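Local coordinates for Glyoxalase/Bleomycin resistance protein (Bacillus cereus ATCC 14579, PDB 1XQA), which is of uncertain function but binds magnesium and, as a glyoxalase/bleomycin resistance superfamily member, may be a metal-dependent enzyme, at residues Y100-A103 / F107-E110; T28-R33 / F37-D42; F66-E69 / Q73-K76. All coordinates share one frame; numbering follows the deposited sequence.

Contact 1 of 3, residues Y100-A103 / F107-E110; sequences YVEA and FTIE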
ATOM      1  N   TYR A 100       4.590  -6.614 -17.860  1.00 20.97           N
ATOM      2  CA  TYR A 100       4.931  -5.223 -17.662  1.00 20.90           C
ATOM      3  C   TYR A 100       3.668  -4.415 -17.361  1.00 20.97           C
ATOM      4  O   TYR A 100       2.562  -4.789 -17.773  1.00 21.32           O
ATOM      5  CB  TYR A 100       5.644  -4.656 -18.885  1.00 21.15           C
ATOM      6  CG  TYR A 100       6.886  -5.427 -19.249  1.00 21.31           C
ATOM      7  CD1 TYR A 100       8.121  -5.066 -18.739  1.00 21.14           C
ATOM      8  CD2 TYR A 100       6.807  -6.567 -20.056  1.00 21.57           C
ATOM      9  CE1 TYR A 100       9.265  -5.787 -19.053  1.00 21.66           C
ATOM     10  CE2 TYR A 100       7.939  -7.308 -20.371  1.00 22.73           C
ATOM     11  CZ  TYR A 100       9.163  -6.912 -19.864  1.00 23.26           C
ATOM     12  OH  TYR A 100      10.298  -7.632 -20.181  1.00 24.52           O
ATOM     13  N   VAL A 101       3.853  -3.289 -16.683  1.00 20.09           N
ATOM     14  CA  VAL A 101       2.766  -2.365 -16.423  1.00 19.66           C
ATOM     15  C   VAL A 101       3.285  -0.932 -16.501  1.00 20.45           C
ATOM     16  O   VAL A 101       4.364  -0.630 -15.996  1.00 20.63           O
ATOM     17  CB  VAL A 101       2.075  -2.650 -15.058  1.00 19.66           C
ATOM     18  CG1 VAL A 101       3.058  -2.534 -13.887  1.00 18.30           C
ATOM     19  CG2 VAL A 101       0.815  -1.747 -14.851  1.00 19.28           C
ATOM     20  N   GLU A 102       2.516  -0.064 -17.149  1.00 21.17           N
ATOM     21  CA  GLU A 102       2.841   1.357 -17.213  1.00 22.08           C
ATOM     22  C   GLU A 102       2.365   1.977 -15.929  1.00 22.39           C
ATOM     23  O   GLU A 102       1.152   2.003 -15.670  1.00 22.81           O
ATOM     24  CB  GLU A 102       2.118   2.018 -18.371  1.00 22.99           C
ATOM     25  CG  GLU A 102       2.206   1.258 -19.646  1.00 28.37           C
ATOM     26  CD  GLU A 102       3.322   1.736 -20.492  1.00 35.20           C
ATOM     27  OE1 GLU A 102       3.022   2.241 -21.602  1.00 37.59           O
ATOM     28  OE2 GLU A 102       4.484   1.624 -20.037  1.00 38.50           O
ATOM     29  N   ALA A 103       3.310   2.481 -15.135  1.00 21.67           N
ATOM     30  CA  ALA A 103       3.031   2.925 -13.767  1.00 20.95           C
ATOM     31  C   ALA A 103       2.667   4.400 -13.707  1.00 20.52           C
ATOM     32  O   ALA A 103       3.140   5.196 -14.543  1.00 20.30           O
ATOM     33  CB  ALA A 103       4.233   2.662 -12.879  1.00 19.82           C
ATOM     34  N   PHE A 107       6.550   5.714 -15.966  1.00 23.01           N
ATOM     35  CA  PHE A 107       7.611   4.737 -16.223  1.00 22.63           C
ATOM     36  C   PHE A 107       7.029   3.329 -16.189  1.00 22.45           C
ATOM     37  O   PHE A 107       5.948   3.107 -15.629  1.00 22.83           O
ATOM     38  CB  PHE A 107       8.743   4.873 -15.194  1.00 22.62           C
ATOM     39  CG  PHE A 107       8.323   4.555 -13.798  1.00 23.42           C
ATOM     40  CD1 PHE A 107       8.599   3.309 -13.239  1.00 23.09           C
ATOM     41  CD2 PHE A 107       7.620   5.491 -13.037  1.00 23.70           C
ATOM     42  CE1 PHE A 107       8.192   3.006 -11.946  1.00 24.81           C
ATOM     43  CE2 PHE A 107       7.208   5.197 -11.751  1.00 24.50           C
ATOM     44  CZ  PHE A 107       7.496   3.939 -11.199  1.00 22.19           C
ATOM     45  N   THR A 108       7.750   2.382 -16.780  1.00 20.82           N
ATOM     46  CA  THR A 108       7.294   1.001 -16.899  1.00 20.83           C
ATOM     47  C   THR A 108       7.939   0.167 -15.809  1.00 19.53           C
ATOM     48  O   THR A 108       9.138   0.322 -15.529  1.00 19.37           O
ATOM     49  CB  THR A 108       7.676   0.445 -18.276  1.00 21.30           C
ATOM     50  OG1 THR A 108       7.031   1.254 -19.269  1.00 23.07           O
ATOM     51  CG2 THR A 108       7.255  -1.028 -18.439  1.00 20.84           C
ATOM     52  N   ILE A 109       7.143  -0.726 -15.214  1.00 19.33           N
ATOM     53  CA  ILE A 109       7.612  -1.656 -14.223  1.00 19.34           C
ATOM     54  C   ILE A 109       7.505  -3.073 -14.787  1.00 19.18           C
ATOM     55  O   ILE A 109       6.544  -3.420 -15.474  1.00 19.85           O
ATOM     56  CB  ILE A 109       6.765  -1.548 -12.921  1.00 19.36           C
ATOM     57  CG1 ILE A 109       7.177  -0.295 -12.132  1.00 19.03           C
ATOM     58  CG2 ILE A 109       6.911  -2.813 -12.063  1.00 19.76           C
ATOM     59  CD1 ILE A 109       6.277   0.023 -10.930  1.00 18.86           C
ATOM     60  N   GLU A 110       8.519  -3.872 -14.513  1.00 19.79           N
ATOM     61  CA  GLU A 110       8.495  -5.290 -14.849  1.00 20.16           C
ATOM     62  C   GLU A 110       8.245  -6.134 -13.595  1.00 20.90           C
ATOM     63  O   GLU A 110       8.823  -5.884 -12.533  1.00 20.71           O
ATOM     64  CB  GLU A 110       9.856  -5.647 -15.451  1.00 20.74           C
ATOM     65  CG  GLU A 110      10.079  -7.103 -15.723  1.00 22.59           C
ATOM     66  CD  GLU A 110      11.557  -7.416 -15.901  1.00 28.15           C
ATOM     67  OE1 GLU A 110      12.390  -6.633 -15.404  1.00 30.52           O
ATOM     68  OE2 GLU A 110      11.879  -8.446 -16.518  1.00 27.82           O
TER
HETATM   69  O   HOH W   1      12.554  -7.449 -19.141  1.00 35.93           O
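Val101 and Ile109 make the central hydrogen-bonded pair of an antiparallel hairpin, each backbone N reaching the other's O. The bond from Ile109 N to Val101 O is 2.9 Å long and almost straight. The return bond from Val101 N to Ile109 O is 3.0 Å. The short strand axes approach to 4.6 Å with their directions 148° apart, so the ribbon is twisted. Toward the turn, Ala103 N gives a 2.8 Å bond to Phe107 O, whereas the buried Phe107 N finds no partner.

On one face, Tyr100 and Glu110 run alongside each other. Tyr100 CE1 lies 3.7 Å from Glu110 CB, an oblique approach, and the carboxylate is turned nearly parallel to the ring, 9° between planes. A water in the plane of the phenol ring bridges the pair, hydrogen-bonded to Tyr100 OH and donating a weak bond to Glu110 OE2. Further along this face Thr108 OG1 donates to Glu102 OE2 at 2.7 Å, with the glutamate chain bent at chi2 (-95°) to bring the carboxylate over toward the neighbouring strand. The other face is apolar: Phe107 carries its ring over Ala103, whose CB sits 4.0 Å from the ring centroid, while Ile109 CD1 packs on the same CB.

That apolar face meets Phe20, Leu21 and Phe25 of helix 14-25, with Leu9 and Val11 of strand 6-11 against Phe107. On the opposite face Glu110 joins His63 at the magnesium, Tyr100 sets its ring edge-to-face with His63, and strand 64-67 hydrogen-bonds along the outer side of 107-110.

Contact 2 of 3, residues T28-R33 / F37-D42; sequences TCSGTR and FAVMRD
Cys29 and Met40, modelled as selenomethionine, pack side by side on the buried face of this hairpin. Met40 SE lies 3.8 Å from Cys29 CB. The chain bends at both chi2 (-64°) and chi3 (-56°), which curls the methyl CE back under the backbone of the facing strand, near Cys29 N. Cys29 SG points along the strand to Ala38 CB, 4.2 Å away, and Thr32 CG2 reaches the same Ala38 methyl from farther down. Helix 14-25 covers this face: Arg18 and Glu22 touch Cys29, and Val14 touches Ala38.

The other side is the one turned to solvent, with Ser30, Arg33 and Arg41 exposed, though Phe37 and Val39 are partly sheltered by Thr49, Met51 and Ile47 of strand 47-52. Arg33 and Phe37 cross at about a right angle near the turn, guanidinium and ring planes 54° apart, and the touching is done by Arg33 NH2 at 3.6 Å from Phe37 CB, with the ring itself leading away. Ser30 OG leans against Val39 CG1 at 3.3 Å.

Backbone bonds run the length of the pair. Thr28 N meets Arg41 O, and Arg33 N meets Phe37 O. Cys29 O also accepts a bond from Arg18 of the second subunit. Midway the register slips: Ser30 N donates to Val39 O at 2.7 Å, yet Val39 N donates to Gly31 O at 2.8 Å, so two residues of one strand face one of the other. The slip at Ser30 and Gly31 opposite Val39 is a beta bulge. It sits in a hairpin whose strand 28-33 is the outermost of the sheet within this chain, with 37-41 next to 47-52, part of the beta-alpha-beta-beta-beta module of the vicinal oxygen chelate fold.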
ATOM      1  N   THR A  28       8.055   1.401   1.175  0.50 21.92           N
ATOM      2  CA  THR A  28       7.785   2.266   2.333  0.50 21.98           C
ATOM      3  C   THR A  28       8.441   3.640   2.166  0.50 21.80           C
ATOM      4  O   THR A  28       9.628   3.723   1.840  0.50 21.89           O
ATOM      5  CB  THR A  28       8.332   1.625   3.635  0.50 22.07           C
ATOM      6  OG1 THR A  28       7.752   0.330   3.823  0.50 22.69           O
ATOM      7  CG2 THR A  28       8.037   2.494   4.861  0.50 22.13           C
ATOM      8  N   CYS A  29       7.676   4.709   2.402  1.00 21.74           N
ATOM      9  CA  CYS A  29       8.183   6.071   2.239  1.00 21.85           C
ATOM     10  C   CYS A  29       8.881   6.521   3.505  1.00 22.28           C
ATOM     11  O   CYS A  29       8.288   6.515   4.597  1.00 22.08           O
ATOM     12  CB  CYS A  29       7.048   7.043   1.905  1.00 21.89           C
ATOM     13  SG  CYS A  29       7.643   8.714   1.599  1.00 21.84           S
ATOM     14  N   SER A  30      10.142   6.934   3.376  1.00 22.42           N
ATOM     15  CA  SER A  30      10.897   7.340   4.559  1.00 23.67           C
ATOM     16  C   SER A  30      11.052   8.857   4.686  1.00 24.30           C
ATOM     17  O   SER A  30      11.618   9.346   5.663  1.00 24.76           O
ATOM     18  CB  SER A  30      12.260   6.645   4.585  1.00 23.81           C
ATOM     19  OG  SER A  30      12.974   6.941   3.400  1.00 24.97           O
ATOM     20  N   GLY A  31      10.531   9.601   3.719  1.00 24.67           N
ATOM     21  CA  GLY A  31      10.608  11.056   3.772  1.00 25.19           C
ATOM     22  C   GLY A  31      10.110  11.680   2.494  1.00 25.80           C
ATOM     23  O   GLY A  31      10.083  11.033   1.448  1.00 25.64           O
ATOM     24  N   THR A  32       9.680  12.933   2.597  1.00 26.97           N
ATOM     25  CA  THR A  32       9.229  13.720   1.460  1.00 27.50           C
ATOM     26  C   THR A  32       9.759  15.150   1.556  1.00 28.94           C
ATOM     27  O   THR A  32      10.206  15.592   2.623  1.00 29.24           O
ATOM     28  CB  THR A  32       7.683  13.787   1.372  1.00 27.36           C
ATOM     29  OG1 THR A  32       7.155  14.378   2.566  1.00 26.42           O
ATOM     30  CG2 THR A  32       7.059  12.391   1.170  1.00 26.39           C
ATOM     31  N   ARG A  33       9.723  15.858   0.429  1.00 30.49           N
ATOM     32  CA  ARG A  33       9.821  17.318   0.415  1.00 32.25           C
ATOM     33  C   ARG A  33       8.633  17.829  -0.395  1.00 32.26           C
ATOM     34  O   ARG A  33       8.635  17.774  -1.634  1.00 32.49           O
ATOM     35  CB  ARG A  33      11.136  17.792  -0.200  1.00 32.35           C
ATOM     36  CG  ARG A  33      11.448  19.267   0.065  1.00 34.23           C
ATOM     37  CD  ARG A  33      12.734  19.705  -0.634  1.00 35.59           C
ATOM     38  NE  ARG A  33      12.477  20.490  -1.844  1.00 42.07           N
ATOM     39  CZ  ARG A  33      12.290  19.985  -3.062  1.00 44.17           C
ATOM     40  NH1 ARG A  33      12.062  20.808  -4.080  1.00 45.53           N
ATOM     41  NH2 ARG A  33      12.317  18.670  -3.273  1.00 45.33           N
ATOM     42  N   PHE A  37       9.178  15.449  -4.052  1.00 25.97           N
ATOM     43  CA  PHE A  37      10.203  14.456  -3.752  1.00 25.34           C
ATOM     44  C   PHE A  37       9.732  13.479  -2.675  1.00 24.07           C
ATOM     45  O   PHE A  37       9.126  13.896  -1.687  1.00 23.55           O
ATOM     46  CB  PHE A  37      11.443  15.219  -3.298  1.00 26.08           C
ATOM     47  CG  PHE A  37      12.634  14.375  -3.047  1.00 26.81           C
ATOM     48  CD1 PHE A  37      13.386  13.868  -4.113  1.00 28.00           C
ATOM     49  CD2 PHE A  37      13.047  14.120  -1.747  1.00 27.51           C
ATOM     50  CE1 PHE A  37      14.529  13.102  -3.881  1.00 28.93           C
ATOM     51  CE2 PHE A  37      14.186  13.347  -1.505  1.00 28.72           C
ATOM     52  CZ  PHE A  37      14.930  12.841  -2.572  1.00 28.53           C
ATOM     53  N   ALA A  38      10.004  12.187  -2.874  1.00 22.23           N
ATOM     54  CA  ALA A  38       9.678  11.147  -1.886  1.00 21.93           C
ATOM     55  C   ALA A  38      10.786  10.121  -1.883  1.00 21.39           C
ATOM     56  O   ALA A  38      11.275   9.748  -2.941  1.00 22.78           O
ATOM     57  CB  ALA A  38       8.330  10.456  -2.200  1.00 20.94           C
ATOM     58  N   VAL A  39      11.183   9.668  -0.701  1.00 21.26           N
ATOM     59  CA  VAL A  39      12.202   8.632  -0.591  1.00 20.40           C
ATOM     60  C   VAL A  39      11.504   7.335  -0.275  1.00 20.88           C
ATOM     61  O   VAL A  39      10.858   7.223   0.769  1.00 19.52           O
ATOM     62  CB  VAL A  39      13.203   8.953   0.525  1.00 20.44           C
ATOM     63  CG1 VAL A  39      14.297   7.899   0.577  1.00 20.67           C
ATOM     64  CG2 VAL A  39      13.800  10.317   0.292  1.00 20.35           C
HETATM   65  N   MSE A  40      11.606   6.379  -1.194  1.00 21.81           N
HETATM   66  CA  MSE A  40      11.006   5.060  -1.005  1.00 22.06           C
HETATM   67  C   MSE A  40      12.102   4.035  -0.720  1.00 22.39           C
HETATM   68  O   MSE A  40      13.226   4.173  -1.194  1.00 22.13           O
HETATM   69  CB  MSE A  40      10.212   4.619  -2.239  1.00 22.36           C
HETATM   70  CG  MSE A  40       9.330   5.713  -2.894  1.00 23.73           C
HETATM   71 SE   MSE A  40       7.920   6.298  -1.681  1.00 29.80          SE
HETATM   72  CE  MSE A  40       7.055   4.546  -1.314  1.00 24.20           C
ATOM     73  N   ARG A  41      11.752   3.006   0.050  0.50 22.55           N
ATOM     74  CA  ARG A  41      12.673   1.933   0.437  0.50 22.91           C
ATOM     75  C   ARG A  41      12.003   0.603   0.175  0.50 22.82           C
ATOM     76  O   ARG A  41      10.798   0.482   0.371  0.50 22.77           O
ATOM     77  CB  ARG A  41      12.968   1.981   1.935  0.50 22.95           C
ATOM     78  CG  ARG A  41      13.635   3.238   2.442  0.50 24.08           C
ATOM     79  CD  ARG A  41      13.945   3.090   3.922  0.50 26.65           C
ATOM     80  NE  ARG A  41      14.816   1.950   4.208  0.50 27.58           N
ATOM     81  CZ  ARG A  41      16.143   2.009   4.235  0.50 28.56           C
ATOM     82  NH1 ARG A  41      16.853   0.926   4.513  0.50 29.37           N
ATOM     83  NH2 ARG A  41      16.762   3.150   3.982  0.50 29.40           N
ATOM     84  N   ASP A  42      12.779  -0.394  -0.248  1.00 23.12           N
ATOM     85  CA  ASP A  42      12.295  -1.762  -0.290  1.00 23.71           C
ATOM     86  C   ASP A  42      12.794  -2.511   0.935  1.00 24.78           C
ATOM     87  O   ASP A  42      13.478  -1.944   1.777  1.00 24.96           O
ATOM     88  CB  ASP A  42      12.665  -2.471  -1.607  1.00 24.06           C
ATOM     89  CG  ASP A  42      14.149  -2.842  -1.713  1.00 22.70           C
ATOM     90  OD1 ASP A  42      14.948  -2.602  -0.776  1.00 24.94           O
ATOM     91  OD2 ASP A  42      14.512  -3.398  -2.769  1.00 23.34           O
TER

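Contact 3 of 3, residues F66-E69 / Q73-K76; sequences FPQE and QVDK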
ATOM      1  N   PHE A  66      10.774  -5.877 -10.421  1.00 21.63           N
ATOM      2  CA  PHE A  66      10.445  -6.364  -9.076  1.00 23.39           C
ATOM      3  C   PHE A  66      10.255  -7.874  -9.107  1.00 24.01           C
ATOM      4  O   PHE A  66       9.136  -8.351  -9.340  1.00 25.18           O
ATOM      5  CB  PHE A  66       9.132  -5.738  -8.587  1.00 23.16           C
ATOM      6  CG  PHE A  66       9.234  -4.284  -8.285  1.00 22.23           C
ATOM      7  CD1 PHE A  66       9.351  -3.850  -6.976  1.00 23.49           C
ATOM      8  CD2 PHE A  66       9.200  -3.353  -9.307  1.00 23.36           C
ATOM      9  CE1 PHE A  66       9.424  -2.506  -6.681  1.00 21.68           C
ATOM     10  CE2 PHE A  66       9.290  -2.001  -9.033  1.00 21.33           C
ATOM     11  CZ  PHE A  66       9.398  -1.579  -7.700  1.00 23.54           C
ATOM     12  N   PRO A  67      11.336  -8.642  -8.883  1.00 25.04           N
ATOM     13  CA  PRO A  67      11.241 -10.098  -8.927  1.00 25.48           C
ATOM     14  C   PRO A  67      10.369 -10.657  -7.814  1.00 25.90           C
ATOM     15  O   PRO A  67      10.299 -10.084  -6.728  1.00 25.60           O
ATOM     16  CB  PRO A  67      12.696 -10.560  -8.738  1.00 25.60           C
ATOM     17  CG  PRO A  67      13.366  -9.425  -8.084  1.00 25.52           C
ATOM     18  CD  PRO A  67      12.714  -8.199  -8.622  1.00 25.34           C
ATOM     19  N   GLN A  68       9.719 -11.783  -8.095  1.00 26.25           N
ATOM     20  CA  GLN A  68       8.814 -12.406  -7.138  1.00 27.82           C
ATOM     21  C   GLN A  68       9.315 -13.784  -6.745  1.00 28.93           C
ATOM     22  O   GLN A  68      10.111 -14.387  -7.460  1.00 29.30           O
ATOM     23  CB  GLN A  68       7.397 -12.518  -7.719  1.00 27.62           C
ATOM     24  CG  GLN A  68       6.797 -11.181  -8.131  1.00 27.35           C
ATOM     25  CD  GLN A  68       6.679 -10.210  -6.975  1.00 27.88           C
ATOM     26  OE1 GLN A  68       6.193 -10.562  -5.899  1.00 27.06           O
ATOM     27  NE2 GLN A  68       7.122  -8.981  -7.189  1.00 24.33           N
ATOM     28  N   GLU A  69       8.837 -14.274  -5.608  1.00 30.59           N
ATOM     29  CA  GLU A  69       9.299 -15.544  -5.064  1.00 32.03           C
ATOM     30  C   GLU A  69       8.736 -16.736  -5.826  1.00 31.74           C
ATOM     31  O   GLU A  69       9.296 -17.834  -5.767  1.00 32.62           O
ATOM     32  CB  GLU A  69       8.931 -15.637  -3.581  1.00 32.82           C
ATOM     33  CG  GLU A  69       9.853 -16.523  -2.761  1.00 37.04           C
ATOM     34  CD  GLU A  69      11.298 -16.052  -2.797  1.00 42.32           C
ATOM     35  OE1 GLU A  69      11.530 -14.819  -2.753  1.00 44.89           O
ATOM     36  OE2 GLU A  69      12.200 -16.922  -2.867  1.00 45.19           O
ATOM     37  N   GLN A  73       2.770 -15.667  -7.321  1.00 28.50           N
ATOM     38  CA  GLN A  73       2.837 -14.275  -6.861  1.00 27.59           C
ATOM     39  C   GLN A  73       2.809 -13.275  -8.016  1.00 25.99           C
ATOM     40  O   GLN A  73       2.214 -12.198  -7.894  1.00 25.15           O
ATOM     41  CB  GLN A  73       4.054 -14.054  -5.955  1.00 28.17           C
ATOM     42  CG  GLN A  73       3.919 -14.767  -4.595  1.00 31.61           C
ATOM     43  CD  GLN A  73       2.613 -14.420  -3.867  1.00 36.27           C
ATOM     44  OE1 GLN A  73       1.803 -15.306  -3.568  1.00 39.97           O
ATOM     45  NE2 GLN A  73       2.396 -13.127  -3.601  1.00 36.71           N
ATOM     46  N   VAL A  74       3.436 -13.644  -9.133  1.00 24.33           N
ATOM     47  CA  VAL A  74       3.365 -12.847 -10.353  1.00 23.13           C
ATOM     48  C   VAL A  74       1.914 -12.752 -10.812  1.00 22.85           C
ATOM     49  O   VAL A  74       1.434 -11.655 -11.126  1.00 22.58           O
ATOM     50  CB  VAL A  74       4.289 -13.396 -11.496  1.00 23.43           C
ATOM     51  CG1 VAL A  74       4.139 -12.563 -12.785  1.00 21.93           C
ATOM     52  CG2 VAL A  74       5.756 -13.407 -11.031  1.00 22.41           C
ATOM     53  N   ASP A  75       1.230 -13.895 -10.844  1.00 22.47           N
ATOM     54  CA  ASP A  75      -0.174 -13.967 -11.244  1.00 22.90           C
ATOM     55  C   ASP A  75      -1.057 -13.071 -10.370  1.00 22.61           C
ATOM     56  O   ASP A  75      -1.964 -12.399 -10.878  1.00 21.91           O
ATOM     57  CB  ASP A  75      -0.686 -15.418 -11.173  1.00 23.01           C
ATOM     58  CG  ASP A  75      -0.249 -16.263 -12.357  1.00 23.68           C
ATOM     59  OD1 ASP A  75       0.193 -15.697 -13.372  1.00 23.94           O
ATOM     60  OD2 ASP A  75      -0.367 -17.516 -12.275  1.00 24.92           O
ATOM     61  N   LYS A  76      -0.798 -13.093  -9.061  1.00 22.72           N
ATOM     62  CA  LYS A  76      -1.598 -12.345  -8.104  1.00 22.61           C
ATOM     63  C   LYS A  76      -1.498 -10.834  -8.362  1.00 21.81           C
ATOM     64  O   LYS A  76      -2.529 -10.167  -8.437  1.00 21.30           O
ATOM     65  CB  LYS A  76      -1.198 -12.702  -6.670  1.00 23.25           C
ATOM     66  CG  LYS A  76      -2.314 -12.521  -5.658  1.00 26.82           C
ATOM     67  CD  LYS A  76      -2.141 -13.461  -4.452  1.00 31.48           C
ATOM     68  CE  LYS A  76      -1.442 -12.738  -3.305  1.00 31.55           C
ATOM     69  NZ  LYS A  76      -1.318 -13.552  -2.047  1.00 30.69           N
TER
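Gln68 and Gln73 meet through their methylenes while their amides stay apart, the two planes 43° from parallel. Gln68 OE1 comes no nearer than 4.1 Å to Gln73 CB, an aliphatic neighbour. At its nitrogen end the Gln68 amide turns back to its own segment: NE2 donates to Phe66 O at 3.0 Å, with the acceptor tilted 19° from the amide plane and the donor standing well above the carbonyl plane of Phe66. That bond ties the side chain to the strand it has just left. The Phe66 ring takes no part across the contact; it meets the ring of Phe25 and touches Ile109.

The setting is the strand-to-helix connection of the second beta-alpha-beta-beta-beta module of the vicinal oxygen chelate fold, where strand 64-67 gives way to helix 71-83. The join is small and made of methylenes and a methyl. Gln68 CG and CB both sit against Val74 CG2, while Gln68 CB also faces Gln73 CB, the two glutamines crossing at about a right angle. Gln68 is bent at chi2 (-60°), which doubles the chain back so that its methylenes lie toward the helix as its nitrogen reaches the strand.

The Gln73 side chain also lies near a bound hexaethylene glycol, probably from the crystallisation liquor. Gln73 N, in the first turn of the helix, is hydrogen-bonded to OG of Ser70, the residue just before it. Behind Val74 lie Tyr97 and Phe99 of strand 97-103, and farther along the helix Lys76 forms a salt bridge with Asp84 of the second subunit. At the heart of the contact, Val74 CG2 stands 3.8 Å from Gln68 CG.

Contacts 1 and 2 are both antiparallel hairpins, but they belong to different four-stranded sheets and do not touch; their nearest atoms are about 9 Å apart. Contact 1 is the more buried, with a polar face on the magnesium site and an apolar one on helix 14-25, whereas contact 2 sits nearer the surface, bulged, and backed by that same helix. Contact 3 is the smallest, a side-chain patch without backbone pairing between its segments. It joins contact 1 through neighbouring strands: Phe66 N bonds probably to Glu110 O at 2.9 Å, and Phe66 CD2 packs on Ile109 CG2. Contacts 2 and 3 also reach the second subunit.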